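Chlamydomonas reinhardtii THB1 (PDB 6CII) binds one heme in a 2-on-2 truncated globin fold, here with cyanide as the distal ligand, and probably binds oxygen. Local coordinates at residues Val26-Glu29 with Arg30-Ala33; Val54-Met57 with Thr58-Gly62; Gln83-Asn86 with His87-Asp91; Asp98-Leu101 with Gln102-Val106. All blocks are in the same frame, centred on the assembly; numbering follows the deposited sequence.

Interaction 1. Residues Val26-Glu29 with Arg30-Ala33; sequences VFYE and RIVA. With CYN (cyanide ion), chain C.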
loop_
_atom_site.group_PDB
_atom_site.type_symbol
_atom_site.label_atom_id
_atom_site.label_comp_id
_atom_site.label_asym_id
_atom_site.label_seq_id
_atom_site.Cartn_x
_atom_site.Cartn_y
_atom_site.Cartn_z
ATOM N N VAL A 26 -1.226 -3.370 -10.155
ATOM C CA VAL A 26 -0.266 -2.563 -10.923
ATOM C C VAL A 26 0.931 -2.201 -10.055
ATOM O O VAL A 26 2.086 -2.280 -10.478
ATOM C CB VAL A 26 -0.939 -1.283 -11.466
ATOM C CG1 VAL A 26 0.143 -0.336 -12.070
ATOM C CG2 VAL A 26 -2.003 -1.625 -12.498
ATOM N N PHE A 27 0.644 -1.758 -8.833
ATOM C CA PHE A 27 1.648 -1.423 -7.831
ATOM C C PHE A 27 2.690 -2.527 -7.686
ATOM O O PHE A 27 3.894 -2.269 -7.788
ATOM C CB PHE A 27 0.855 -1.149 -6.550
ATOM C CG PHE A 27 1.637 -1.000 -5.293
ATOM C CD1 PHE A 27 2.332 0.170 -5.008
ATOM C CD2 PHE A 27 1.522 -1.973 -4.314
ATOM C CE1 PHE A 27 2.951 0.350 -3.795
ATOM C CE2 PHE A 27 2.159 -1.828 -3.090
ATOM C CZ PHE A 27 2.875 -0.651 -2.814
ATOM N N TYR A 28 2.245 -3.791 -7.570
ATOM C CA TYR A 28 3.228 -4.846 -7.413
ATOM C C TYR A 28 3.892 -5.242 -8.730
ATOM O O TYR A 28 4.994 -5.782 -8.697
ATOM C CB TYR A 28 2.608 -6.080 -6.737
ATOM C CG TYR A 28 2.562 -5.867 -5.228
ATOM C CD1 TYR A 28 3.729 -5.587 -4.515
ATOM C CD2 TYR A 28 1.377 -5.909 -4.551
ATOM C CE1 TYR A 28 3.696 -5.356 -3.155
ATOM C CE2 TYR A 28 1.334 -5.699 -3.181
ATOM C CZ TYR A 28 2.490 -5.423 -2.506
ATOM O OH TYR A 28 2.392 -5.188 -1.179
ATOM N N GLU A 29 3.247 -5.038 -9.890
ATOM C CA GLU A 29 3.987 -5.239 -11.139
ATOM C C GLU A 29 5.135 -4.243 -11.268
ATOM O O GLU A 29 6.229 -4.613 -11.721
ATOM C CB GLU A 29 3.054 -5.164 -12.358
ATOM C CG GLU A 29 2.047 -6.345 -12.416
ATOM C CD GLU A 29 2.682 -7.760 -12.510
ATOM O OE1 GLU A 29 3.895 -7.893 -12.696
ATOM O OE2 GLU A 29 1.948 -8.757 -12.375
ATOM N N ARG A 30 4.919 -2.983 -10.856
ATOM C CA ARG A 30 6.006 -2.001 -10.848
ATOM C C ARG A 30 7.061 -2.363 -9.813
ATOM O O ARG A 30 8.256 -2.183 -10.045
ATOM C CB ARG A 30 5.465 -0.596 -10.545
ATOM C CG ARG A 30 4.438 -0.089 -11.528
ATOM C CD ARG A 30 3.833 1.231 -11.047
ATOM N NE ARG A 30 4.845 2.277 -10.860
ATOM C CZ ARG A 30 4.998 3.350 -11.625
ATOM N NH1 ARG A 30 4.205 3.564 -12.668
ATOM N NH2 ARG A 30 5.955 4.229 -11.335
ATOM N N ILE A 31 6.639 -2.828 -8.635
ATOM C CA ILE A 31 7.632 -3.062 -7.589
ATOM C C ILE A 31 8.559 -4.208 -7.975
ATOM O O ILE A 31 9.782 -4.139 -7.769
ATOM C CB ILE A 31 6.922 -3.300 -6.246
ATOM C CG1 ILE A 31 6.482 -1.939 -5.692
ATOM C CG2 ILE A 31 7.840 -4.030 -5.283
ATOM C CD1 ILE A 31 5.520 -1.984 -4.492
ATOM N N VAL A 32 8.019 -5.270 -8.575
ATOM C CA VAL A 32 8.892 -6.394 -8.878
ATOM C C VAL A 32 9.771 -6.101 -10.075
ATOM O O VAL A 32 10.742 -6.824 -10.291
ATOM C CB VAL A 32 8.104 -7.702 -9.086
ATOM C CG1 VAL A 32 7.284 -8.022 -7.860
ATOM C CG2 VAL A 32 7.255 -7.635 -10.334
ATOM N N ALA A 33 9.459 -5.052 -10.842
ATOM C CA ALA A 33 10.308 -4.614 -11.941
ATOM C C ALA A 33 11.336 -3.582 -11.495
ATOM O O ALA A 33 12.198 -3.213 -12.292
ATOM C CB ALA A 33 9.465 -4.022 -13.086
HETATM C C CYN C . 4.698 -3.828 1.320
HETATM N N CYN C . 4.251 -4.079 0.301
#
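With CG of F27 trans to its own N (chi1 170°) and CG1 of I31 turned to the side away from its carbonyl carbon (chi1 -78°), two side chains one helical turn apart converge. The I31 chain runs out straight, so its terminal methyl CD1 reaches over one face of the F27 ring, 3.5 Å from the ring centroid and 16° off the normal, a CH-pi contact. An isoleucine suits this place because its long branch carries a methyl far enough to cover the phenyl, with CZ of F27 the nearest ring atom at 3.4 Å from CD1. The same methyl lies 4.0 Å from CD1 of Y28, whose side chain runs beside that of I31 in the same direction. Of the three, Y28 carries a polar end: its OH donates to the cyanide nitrogen N at 2.6 Å, with that nitrogen at the ring edge. Beneath these groups the backbone keeps alpha-helical bonds, R30 N to V26 O at 2.9 Å among them. Hydrogen bonds between Y28 OH and Q49 and Q53 tie the distal pocket to helix 46-60, while F27 packs against V93 of helix 87-103 and R30 bonds through NE to H96 of that helix.

Interaction 2. Residues Val54-Met57 with Thr58-Gly62; sequences VAFM and TYVFG. With HEM (protoporphyrin IX containing Fe), chain B.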
loop_
_atom_site.group_PDB
_atom_site.type_symbol
_atom_site.label_atom_id
_atom_site.label_comp_id
_atom_site.label_asym_id
_atom_site.label_seq_id
_atom_site.Cartn_x
_atom_site.Cartn_y
_atom_site.Cartn_z
ATOM N N VAL A 54 -4.399 -5.512 -0.467
ATOM C CA VAL A 54 -5.767 -5.073 -0.698
ATOM C C VAL A 54 -6.494 -4.925 0.634
ATOM O O VAL A 54 -7.173 -3.919 0.869
ATOM C CB VAL A 54 -6.511 -6.031 -1.644
ATOM C CG1 VAL A 54 -7.997 -5.648 -1.695
ATOM C CG2 VAL A 54 -5.903 -5.955 -3.040
ATOM N N ALA A 55 -6.335 -5.908 1.536
ATOM C CA ALA A 55 -7.061 -5.854 2.807
ATOM C C ALA A 55 -6.631 -4.652 3.631
ATOM O O ALA A 55 -7.472 -3.950 4.226
ATOM C CB ALA A 55 -6.855 -7.162 3.593
ATOM N N PHE A 56 -5.328 -4.365 3.639
ATOM C CA PHE A 56 -4.834 -3.235 4.413
ATOM C C PHE A 56 -5.319 -1.925 3.830
ATOM O O PHE A 56 -5.821 -1.056 4.553
ATOM C CB PHE A 56 -3.311 -3.222 4.479
ATOM C CG PHE A 56 -2.793 -2.040 5.240
ATOM C CD1 PHE A 56 -2.890 -2.002 6.617
ATOM C CD2 PHE A 56 -2.271 -0.935 4.576
ATOM C CE1 PHE A 56 -2.452 -0.877 7.336
ATOM C CE2 PHE A 56 -1.841 0.184 5.292
ATOM C CZ PHE A 56 -1.934 0.198 6.660
ATOM N N MET A 57 -5.159 -1.749 2.517
ATOM C CA MET A 57 -5.566 -0.501 1.886
ATOM C C MET A 57 -7.065 -0.286 2.023
ATOM O O MET A 57 -7.525 0.839 2.257
ATOM C CB MET A 57 -5.166 -0.508 0.411
ATOM C CG MET A 57 -3.680 -0.565 0.198
ATOM S SD MET A 57 -2.952 1.019 0.602
ATOM C CE MET A 57 -1.219 0.718 0.251
ATOM N N THR A 58 -7.837 -1.359 1.873
ATOM C CA THR A 58 -9.285 -1.259 2.041
ATOM C C THR A 58 -9.630 -0.715 3.425
ATOM O O THR A 58 -10.476 0.182 3.563
ATOM C CB THR A 58 -9.890 -2.643 1.831
ATOM O OG1 THR A 58 -9.664 -3.076 0.481
ATOM C CG2 THR A 58 -11.381 -2.613 2.098
ATOM N N TYR A 59 -8.960 -1.239 4.449
ATOM C CA TYR A 59 -9.165 -0.777 5.823
ATOM C C TYR A 59 -8.795 0.698 5.989
ATOM O O TYR A 59 -9.604 1.491 6.491
ATOM C CB TYR A 59 -8.360 -1.651 6.787
ATOM C CG TYR A 59 -8.307 -1.086 8.185
ATOM C CD1 TYR A 59 -9.455 -1.011 8.954
ATOM C CD2 TYR A 59 -7.127 -0.581 8.703
ATOM C CE1 TYR A 59 -9.428 -0.489 10.228
ATOM C CE2 TYR A 59 -7.088 -0.048 9.995
ATOM C CZ TYR A 59 -8.242 -0.008 10.740
ATOM O OH TYR A 59 -8.221 0.525 12.011
ATOM N N VAL A 60 -7.577 1.095 5.597
ATOM C CA VAL A 60 -7.184 2.474 5.910
ATOM C C VAL A 60 -7.892 3.485 5.024
ATOM O O VAL A 60 -7.969 4.664 5.393
ATOM C CB VAL A 60 -5.665 2.706 5.832
ATOM C CG1 VAL A 60 -4.964 1.831 6.890
ATOM C CG2 VAL A 60 -5.122 2.462 4.412
ATOM N N PHE A 61 -8.408 3.078 3.862
ATOM C CA PHE A 61 -9.233 3.975 3.060
ATOM C C PHE A 61 -10.690 3.977 3.518
ATOM O O PHE A 61 -11.520 4.608 2.871
ATOM C CB PHE A 61 -9.144 3.620 1.561
ATOM C CG PHE A 61 -7.730 3.758 0.966
ATOM C CD1 PHE A 61 -6.751 4.516 1.594
ATOM C CD2 PHE A 61 -7.405 3.140 -0.236
ATOM C CE1 PHE A 61 -5.484 4.623 1.049
ATOM C CE2 PHE A 61 -6.123 3.264 -0.788
ATOM C CZ PHE A 61 -5.171 4.000 -0.121
ATOM N N GLY A 62 -11.009 3.295 4.621
ATOM C CA GLY A 62 -12.347 3.343 5.197
ATOM C C GLY A 62 -13.348 2.353 4.642
ATOM O O GLY A 62 -14.554 2.543 4.838
HETATM C CHA HEM B . 4.385 -7.007 4.109
HETATM C CHB HEM B . 1.955 -2.764 3.932
HETATM C CHC HEM B . 6.179 -0.455 2.854
HETATM C CHD HEM B . 8.299 -4.857 2.094
HETATM C C1A HEM B . 3.413 -6.037 4.173
HETATM C C2A HEM B . 2.030 -6.294 4.496
HETATM C C3A HEM B . 1.371 -5.139 4.436
HETATM C C4A HEM B . 2.277 -4.094 4.065
HETATM C CMA HEM B . -0.129 -4.868 4.691
HETATM C CAA HEM B . 1.494 -7.699 4.858
HETATM C CBA HEM B . 1.729 -7.902 6.363
HETATM C CGA HEM B . 1.046 -9.158 6.820
HETATM O O1A HEM B . -0.149 -9.066 7.189
HETATM O O2A HEM B . 1.688 -10.239 6.790
HETATM C C1B HEM B . 2.904 -1.810 3.602
HETATM C C2B HEM B . 2.602 -0.424 3.382
HETATM C C3B HEM B . 3.728 0.225 3.083
HETATM C C4B HEM B . 4.828 -0.727 3.094
HETATM C CMB HEM B . 1.187 0.179 3.495
HETATM C CAB HEM B . 3.767 1.737 2.794
HETATM C CBB HEM B . 4.713 2.298 2.049
HETATM C C1C HEM B . 7.082 -1.464 2.561
HETATM C C2C HEM B . 8.462 -1.276 2.155
HETATM C C3C HEM B . 9.026 -2.486 1.964
HETATM C C4C HEM B . 8.029 -3.501 2.203
HETATM C CMC HEM B . 9.112 0.124 2.037
HETATM C CAC HEM B . 10.468 -2.852 1.513
HETATM C CBC HEM B . 10.989 -2.186 0.494
HETATM C C1D HEM B . 7.360 -5.780 2.545
HETATM C C2D HEM B . 7.573 -7.194 2.467
HETATM C C3D HEM B . 6.510 -7.818 3.020
HETATM C C4D HEM B . 5.593 -6.810 3.478
HETATM C CMD HEM B . 8.818 -7.851 1.827
HETATM C CAD HEM B . 6.321 -9.341 3.138
HETATM C CBD HEM B . 7.173 -9.868 4.294
HETATM C CGD HEM B . 7.013 -11.370 4.392
HETATM O O1D HEM B . 8.050 -12.079 4.452
HETATM O O2D HEM B . 5.852 -11.853 4.419
HETATM N NA HEM B . 3.513 -4.677 3.926
HETATM N NB HEM B . 4.283 -1.967 3.404
HETATM N NC HEM B . 6.859 -2.848 2.616
HETATM N ND HEM B . 6.128 -5.571 3.167
HETATM FE FE HEM B . 5.178 -3.792 3.291
#
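F56 and V60 cross at a slant, and the methyl CG1 of V60 sits over one face of the F56 ring, 3.9 Å from its centroid and 29° off the normal. CG1 is nearest to CZ of F56, at 3.4 Å, so the CH-pi contact falls toward the outer end of the ring. The phenyl gets there because its CG is trans to the backbone N (chi1 178°), which also swings the ring toward the heme: CE2 of F56 lies 3.5 Å from the heme methyl CMB. A flat, apolar residue suits this place, since it can meet a porphyrin substituent and a valine branch at once. M57 and F61 are arranged differently, running side by side in the same direction. In one of the two conformers modelled for M57, SD stands 3.8 Å from CZ of F61 and obliquely to the ring, a Met-aromatic contact that may not hold in the other. Nearer the start of this stretch, T58 turns its hydroxyl back on the helix: V54 O accepts from both T58 N and, at 2.7 Å, T58 OG1, the two donors arriving from opposite faces of the carbonyl plane. The helix closes in a Schellman motif with G62, whose positive phi suits glycine, as C-prime residue; its N bonds to Y59 O. The chemistry is thus divided: the apolar contact of F56 serves the side that meets the heme, the sulfur-aromatic one involves F61, which packs on helices 10-13 and 108-126, and the threonine hydroxyl is satisfied by the helix's own backbone.

Interaction 3. Residues Gln83-Asn86 with His87-Asp91; sequences QGMN and HHHFD. With HEM (protoporphyrin IX containing Fe), chain B.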
loop_
_atom_site.group_PDB
_atom_site.type_symbol
_atom_site.label_atom_id
_atom_site.label_comp_id
_atom_site.label_asym_id
_atom_site.label_seq_id
_atom_site.Cartn_x
_atom_site.Cartn_y
_atom_site.Cartn_z
ATOM N N GLN A 83 17.265 -6.745 6.986
ATOM C CA GLN A 83 17.406 -6.645 5.538
ATOM C C GLN A 83 17.641 -5.232 5.029
ATOM O O GLN A 83 17.563 -5.003 3.819
ATOM C CB GLN A 83 16.178 -7.234 4.847
ATOM C CG GLN A 83 16.099 -8.708 5.062
ATOM C CD GLN A 83 14.731 -9.257 4.738
ATOM O OE1 GLN A 83 13.955 -9.550 5.634
ATOM N NE2 GLN A 83 14.425 -9.366 3.466
ATOM N N GLY A 84 17.910 -4.276 5.908
ATOM C CA GLY A 84 18.216 -2.954 5.400
ATOM C C GLY A 84 17.050 -2.180 4.835
ATOM O O GLY A 84 17.265 -1.213 4.087
ATOM N N MET A 85 15.814 -2.549 5.188
ATOM C CA MET A 85 14.666 -1.749 4.748
ATOM C C MET A 85 14.728 -0.372 5.400
ATOM O O MET A 85 14.953 -0.260 6.613
ATOM C CB MET A 85 13.337 -2.446 5.102
ATOM C CG MET A 85 12.087 -1.563 4.795
ATOM S SD MET A 85 10.560 -2.410 5.311
ATOM C CE MET A 85 9.550 -1.002 5.646
ATOM N N ASN A 86 14.507 0.688 4.614
ATOM C CA ASN A 86 14.724 2.015 5.164
ATOM C C ASN A 86 13.707 3.010 4.631
ATOM O O ASN A 86 12.836 2.691 3.817
ATOM C CB ASN A 86 16.175 2.474 4.921
ATOM C CG ASN A 86 16.526 2.593 3.464
ATOM O OD1 ASN A 86 15.724 3.048 2.651
ATOM N ND2 ASN A 86 17.765 2.212 3.115
ATOM N N HIS A 87 13.830 4.244 5.125
ATOM C CA HIS A 87 12.872 5.282 4.772
ATOM C C HIS A 87 12.905 5.612 3.291
ATOM O O HIS A 87 11.880 6.013 2.721
ATOM C CB HIS A 87 13.147 6.522 5.617
ATOM C CG HIS A 87 12.474 6.494 6.949
ATOM N ND1 HIS A 87 12.777 5.567 7.926
ATOM C CD2 HIS A 87 11.494 7.275 7.462
ATOM C CE1 HIS A 87 12.026 5.792 8.991
ATOM N NE2 HIS A 87 11.234 6.819 8.734
ATOM N N HIS A 88 14.057 5.461 2.645
ATOM C CA HIS A 88 14.097 5.718 1.212
ATOM C C HIS A 88 13.265 4.690 0.462
ATOM O O HIS A 88 12.547 5.042 -0.482
ATOM C CB HIS A 88 15.534 5.718 0.696
ATOM C CG HIS A 88 15.643 5.882 -0.794
ATOM N ND1 HIS A 88 15.179 7.000 -1.456
ATOM C CD2 HIS A 88 16.143 5.060 -1.747
ATOM C CE1 HIS A 88 15.403 6.865 -2.751
ATOM N NE2 HIS A 88 15.996 5.702 -2.952
ATOM N N HIS A 89 13.325 3.418 0.888
ATOM C CA HIS A 89 12.451 2.424 0.264
ATOM C C HIS A 89 10.997 2.805 0.440
ATOM O O HIS A 89 10.180 2.623 -0.476
ATOM C CB HIS A 89 12.667 1.034 0.856
ATOM C CG HIS A 89 14.039 0.493 0.637
ATOM N ND1 HIS A 89 14.837 0.079 1.674
ATOM C CD2 HIS A 89 14.751 0.297 -0.496
ATOM C CE1 HIS A 89 16.002 -0.325 1.194
ATOM N NE2 HIS A 89 15.974 -0.206 -0.125
ATOM N N PHE A 90 10.635 3.277 1.629
ATOM C CA PHE A 90 9.272 3.735 1.842
ATOM C C PHE A 90 8.887 4.797 0.821
ATOM O O PHE A 90 7.805 4.729 0.229
ATOM C CB PHE A 90 9.106 4.249 3.269
ATOM C CG PHE A 90 7.701 4.655 3.603
ATOM C CD1 PHE A 90 7.227 5.916 3.254
ATOM C CD2 PHE A 90 6.864 3.790 4.275
ATOM C CE1 PHE A 90 5.928 6.292 3.552
ATOM C CE2 PHE A 90 5.570 4.162 4.597
ATOM C CZ PHE A 90 5.099 5.404 4.238
ATOM N N ASP A 91 9.782 5.755 0.550
ATOM C CA ASP A 91 9.463 6.785 -0.432
ATOM C C ASP A 91 9.303 6.194 -1.820
ATOM O O ASP A 91 8.406 6.598 -2.569
ATOM C CB ASP A 91 10.545 7.867 -0.472
ATOM C CG ASP A 91 10.544 8.750 0.751
ATOM O OD1 ASP A 91 9.514 8.868 1.447
ATOM O OD2 ASP A 91 11.611 9.338 1.020
HETATM C CHA HEM B . 4.385 -7.007 4.109
HETATM C CHB HEM B . 1.955 -2.764 3.932
HETATM C CHC HEM B . 6.179 -0.455 2.854
HETATM C CHD HEM B . 8.299 -4.857 2.094
HETATM C C1A HEM B . 3.413 -6.037 4.173
HETATM C C2A HEM B . 2.030 -6.294 4.496
HETATM C C3A HEM B . 1.371 -5.139 4.436
HETATM C C4A HEM B . 2.277 -4.094 4.065
HETATM C CMA HEM B . -0.129 -4.868 4.691
HETATM C CAA HEM B . 1.494 -7.699 4.858
HETATM C CBA HEM B . 1.729 -7.902 6.363
HETATM C CGA HEM B . 1.046 -9.158 6.820
HETATM O O1A HEM B . -0.149 -9.066 7.189
HETATM O O2A HEM B . 1.688 -10.239 6.790
HETATM C C1B HEM B . 2.904 -1.810 3.602
HETATM C C2B HEM B . 2.602 -0.424 3.382
HETATM C C3B HEM B . 3.728 0.225 3.083
HETATM C C4B HEM B . 4.828 -0.727 3.094
HETATM C CMB HEM B . 1.187 0.179 3.495
HETATM C CAB HEM B . 3.767 1.737 2.794
HETATM C CBB HEM B . 4.713 2.298 2.049
HETATM C C1C HEM B . 7.082 -1.464 2.561
HETATM C C2C HEM B . 8.462 -1.276 2.155
HETATM C C3C HEM B . 9.026 -2.486 1.964
HETATM C C4C HEM B . 8.029 -3.501 2.203
HETATM C CMC HEM B . 9.112 0.124 2.037
HETATM C CAC HEM B . 10.468 -2.852 1.513
HETATM C CBC HEM B . 10.989 -2.186 0.494
HETATM C C1D HEM B . 7.360 -5.780 2.545
HETATM C C2D HEM B . 7.573 -7.194 2.467
HETATM C C3D HEM B . 6.510 -7.818 3.020
HETATM C C4D HEM B . 5.593 -6.810 3.478
HETATM C CMD HEM B . 8.818 -7.851 1.827
HETATM C CAD HEM B . 6.321 -9.341 3.138
HETATM C CBD HEM B . 7.173 -9.868 4.294
HETATM C CGD HEM B . 7.013 -11.370 4.392
HETATM O O1D HEM B . 8.050 -12.079 4.452
HETATM O O2D HEM B . 5.852 -11.853 4.419
HETATM N NA HEM B . 3.513 -4.677 3.926
HETATM N NB HEM B . 4.283 -1.967 3.404
HETATM N NC HEM B . 6.859 -2.848 2.616
HETATM N ND HEM B . 6.128 -5.571 3.167
HETATM FE FE HEM B . 5.178 -3.792 3.291
#
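A capping box opens helix 87-103, with N86 as its N-cap and H89 as the residue that answers it. OD1 of N86 accepts from H89 N at 3.0 Å with an N-H...O angle of 158°, the donor lying almost on the line of the side-chain C=O, and takes up an amide of the first turn that has no preceding carbonyl to bond. In return N86 N donates to ND1 of H89, also at 3.0 Å, with the donor close to the plane of the imidazole. The asparagine amide and the histidine ring are almost parallel, 5° apart, although the two side chains cross at about a right angle. With chi1 of N86 at 62°, CG lies between the backbone N and the carbonyl carbon, which turns OD1 back toward the helix start. Asparagine suits an N-cap because its short side chain brings a carbonyl oxygen back to the first turn. At ND1 the imidazole must be an acceptor for the bond from N86 N. Beyond the cap, F90 N bonds to N86 O and the first full helical turn begins.

M85, H89 and F90 of this stretch also line the heme. CE2 of F90 lies 3.3 Å from the vinyl carbon CBB, which sits over one face of the phenyl, and the extended M85 chain places CE 3.7 Å from C2C of the porphyrin. M85 also packs on H76, the axial ligand of the iron, in helix 72-82, and on I125 of helix 108-126. F40 of helix 38-41 meets H89 edge-to-face, and H87 stacks on F126.

Interaction 4. Residues Asp98-Leu101 with Gln102-Val106; sequences DSTL and QELGV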
loop_
_atom_site.group_PDB
_atom_site.type_symbol
_atom_site.label_atom_id
_atom_site.label_comp_id
_atom_site.label_asym_id
_atom_site.label_seq_id
_atom_site.Cartn_x
_atom_site.Cartn_y
_atom_site.Cartn_z
ATOM N N ASP A 98 1.548 6.300 -5.846
ATOM C CA ASP A 98 1.019 7.560 -6.356
ATOM C C ASP A 98 0.933 7.515 -7.873
ATOM O O ASP A 98 -0.103 7.848 -8.452
ATOM C CB ASP A 98 1.885 8.728 -5.903
ATOM C CG ASP A 98 1.370 10.054 -6.455
ATOM O OD1 ASP A 98 0.469 10.640 -5.847
ATOM O OD2 ASP A 98 1.841 10.487 -7.517
ATOM N N SER A 99 2.007 7.055 -8.527
ATOM C CA SER A 99 2.015 6.935 -9.988
ATOM C C SER A 99 0.952 5.964 -10.480
ATOM O O SER A 99 0.342 6.182 -11.534
ATOM C CB SER A 99 3.396 6.481 -10.461
ATOM O OG SER A 99 4.342 7.535 -10.302
ATOM N N THR A 100 0.736 4.866 -9.741
ATOM C CA THR A 100 -0.318 3.920 -10.100
ATOM C C THR A 100 -1.686 4.576 -10.054
ATOM O O THR A 100 -2.510 4.399 -10.966
ATOM C CB THR A 100 -0.287 2.730 -9.147
ATOM O OG1 THR A 100 0.934 2.000 -9.326
ATOM C CG2 THR A 100 -1.506 1.836 -9.356
ATOM N N LEU A 101 -1.969 5.296 -8.961
ATOM C CA LEU A 101 -3.280 5.922 -8.835
ATOM C C LEU A 101 -3.480 6.967 -9.921
ATOM O O LEU A 101 -4.581 7.106 -10.469
ATOM C CB LEU A 101 -3.411 6.539 -7.451
ATOM C CG LEU A 101 -3.457 5.537 -6.303
ATOM C CD1 LEU A 101 -3.541 6.317 -4.972
ATOM C CD2 LEU A 101 -4.607 4.552 -6.447
ATOM N N GLN A 102 -2.403 7.672 -10.276
ATOM C CA GLN A 102 -2.473 8.662 -11.343
ATOM C C GLN A 102 -2.807 7.999 -12.669
ATOM O O GLN A 102 -3.695 8.450 -13.402
ATOM C CB GLN A 102 -1.138 9.408 -11.430
ATOM C CG GLN A 102 -1.066 10.402 -12.576
ATOM C CD GLN A 102 -2.035 11.566 -12.426
ATOM O OE1 GLN A 102 -2.453 11.913 -11.317
ATOM N NE2 GLN A 102 -2.400 12.176 -13.551
ATOM N N GLU A 103 -2.117 6.904 -12.979
ATOM C CA GLU A 103 -2.343 6.221 -14.249
ATOM C C GLU A 103 -3.754 5.679 -14.345
ATOM O O GLU A 103 -4.347 5.665 -15.437
ATOM C CB GLU A 103 -1.354 5.074 -14.419
ATOM C CG GLU A 103 -1.244 4.656 -15.862
ATOM C CD GLU A 103 -0.478 3.380 -16.011
ATOM O OE1 GLU A 103 -0.326 2.693 -14.988
ATOM O OE2 GLU A 103 -0.030 3.081 -17.136
ATOM N N LEU A 104 -4.313 5.245 -13.226
ATOM C CA LEU A 104 -5.652 4.695 -13.222
ATOM C C LEU A 104 -6.727 5.764 -13.206
ATOM O O LEU A 104 -7.913 5.422 -13.192
ATOM C CB LEU A 104 -5.798 3.749 -12.034
ATOM C CG LEU A 104 -4.825 2.561 -12.178
ATOM C CD1 LEU A 104 -4.911 1.622 -10.975
ATOM C CD2 LEU A 104 -5.033 1.804 -13.510
ATOM N N GLY A 105 -6.353 7.034 -13.197
ATOM C CA GLY A 105 -7.320 8.094 -13.350
ATOM C C GLY A 105 -7.991 8.525 -12.072
ATOM O O GLY A 105 -9.072 9.117 -12.129
ATOM N N VAL A 106 -7.400 8.225 -10.916
ATOM C CA VAL A 106 -7.994 8.643 -9.650
ATOM C C VAL A 106 -7.977 10.160 -9.574
ATOM O O VAL A 106 -6.960 10.788 -9.865
ATOM C CB VAL A 106 -7.236 8.001 -8.478
ATOM C CG1 VAL A 106 -7.812 8.489 -7.168
ATOM C CG2 VAL A 106 -7.356 6.477 -8.551
#
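D98 O accepts from Q102 N and S99 O from E103 N, both at 2.9 Å, continuing the i to i+4 ladder of helix 87-103. The side chain of D98 pairs with K111 through OD1 in a salt bridge. L104 N adds one more ladder bond to T100 O at 3.0 Å. Then the pattern changes, because V106 N skips back to L101 O, 3.1 Å away with an N-H...O angle of 161°, while G105 N bonds to Q102 O. This pair is the Schellman motif that ends the helix. G105 takes a positive phi, where a beta carbon would collide with the carbonyl oxygen of L104, which is why glycine fits the position. V106 follows in an extended conformation, its CA-CB bond directed back at the last turn. With CG1 trans to the backbone N (chi1 177°), CG2 falls trans to the carbonyl carbon and comes within 4.0 Å of CD2 of L101, the two side chains meeting at a slant. This apolar contact across the Schellman turn pairs a leucine inside the helix with a valine just past its end. On another side of the helix, the side chains of T100 and L104 lie side by side, CG2 of T100 being 3.8 Å from CD1 of L104. The same rotamer that gives T100 OG1 to H96 O, one turn back, puts the methyl beside L104. L101 packs on K111 and A114 of helix 108-126, and L104 meets K22 of helix 16-33.

How the interactions relate
Interactions 2 and 3 both touch the heme, from opposite sides of the chain's centre, whereas interaction 1 reaches the cyanide through a tyrosine hydroxyl and interaction 4 lies away from both. Interaction 2 lies nearest the chain's centre and has the smallest exposed share; the other three sit farther out. Interactions 3 and 4 share helix 87-103: one starts it with a side-chain capping box, the other ends it with a Schellman motif, as interaction 2 does for helix 46-60. Aromatic CH-pi packing marks interactions 1 and 2, while aliphatic contacts suffice in interaction 4. Interactions 1 and 4 meet directly, R30 CD lying 3.5 Å from T100 OG1 where helices 16-33 and 87-103 pack.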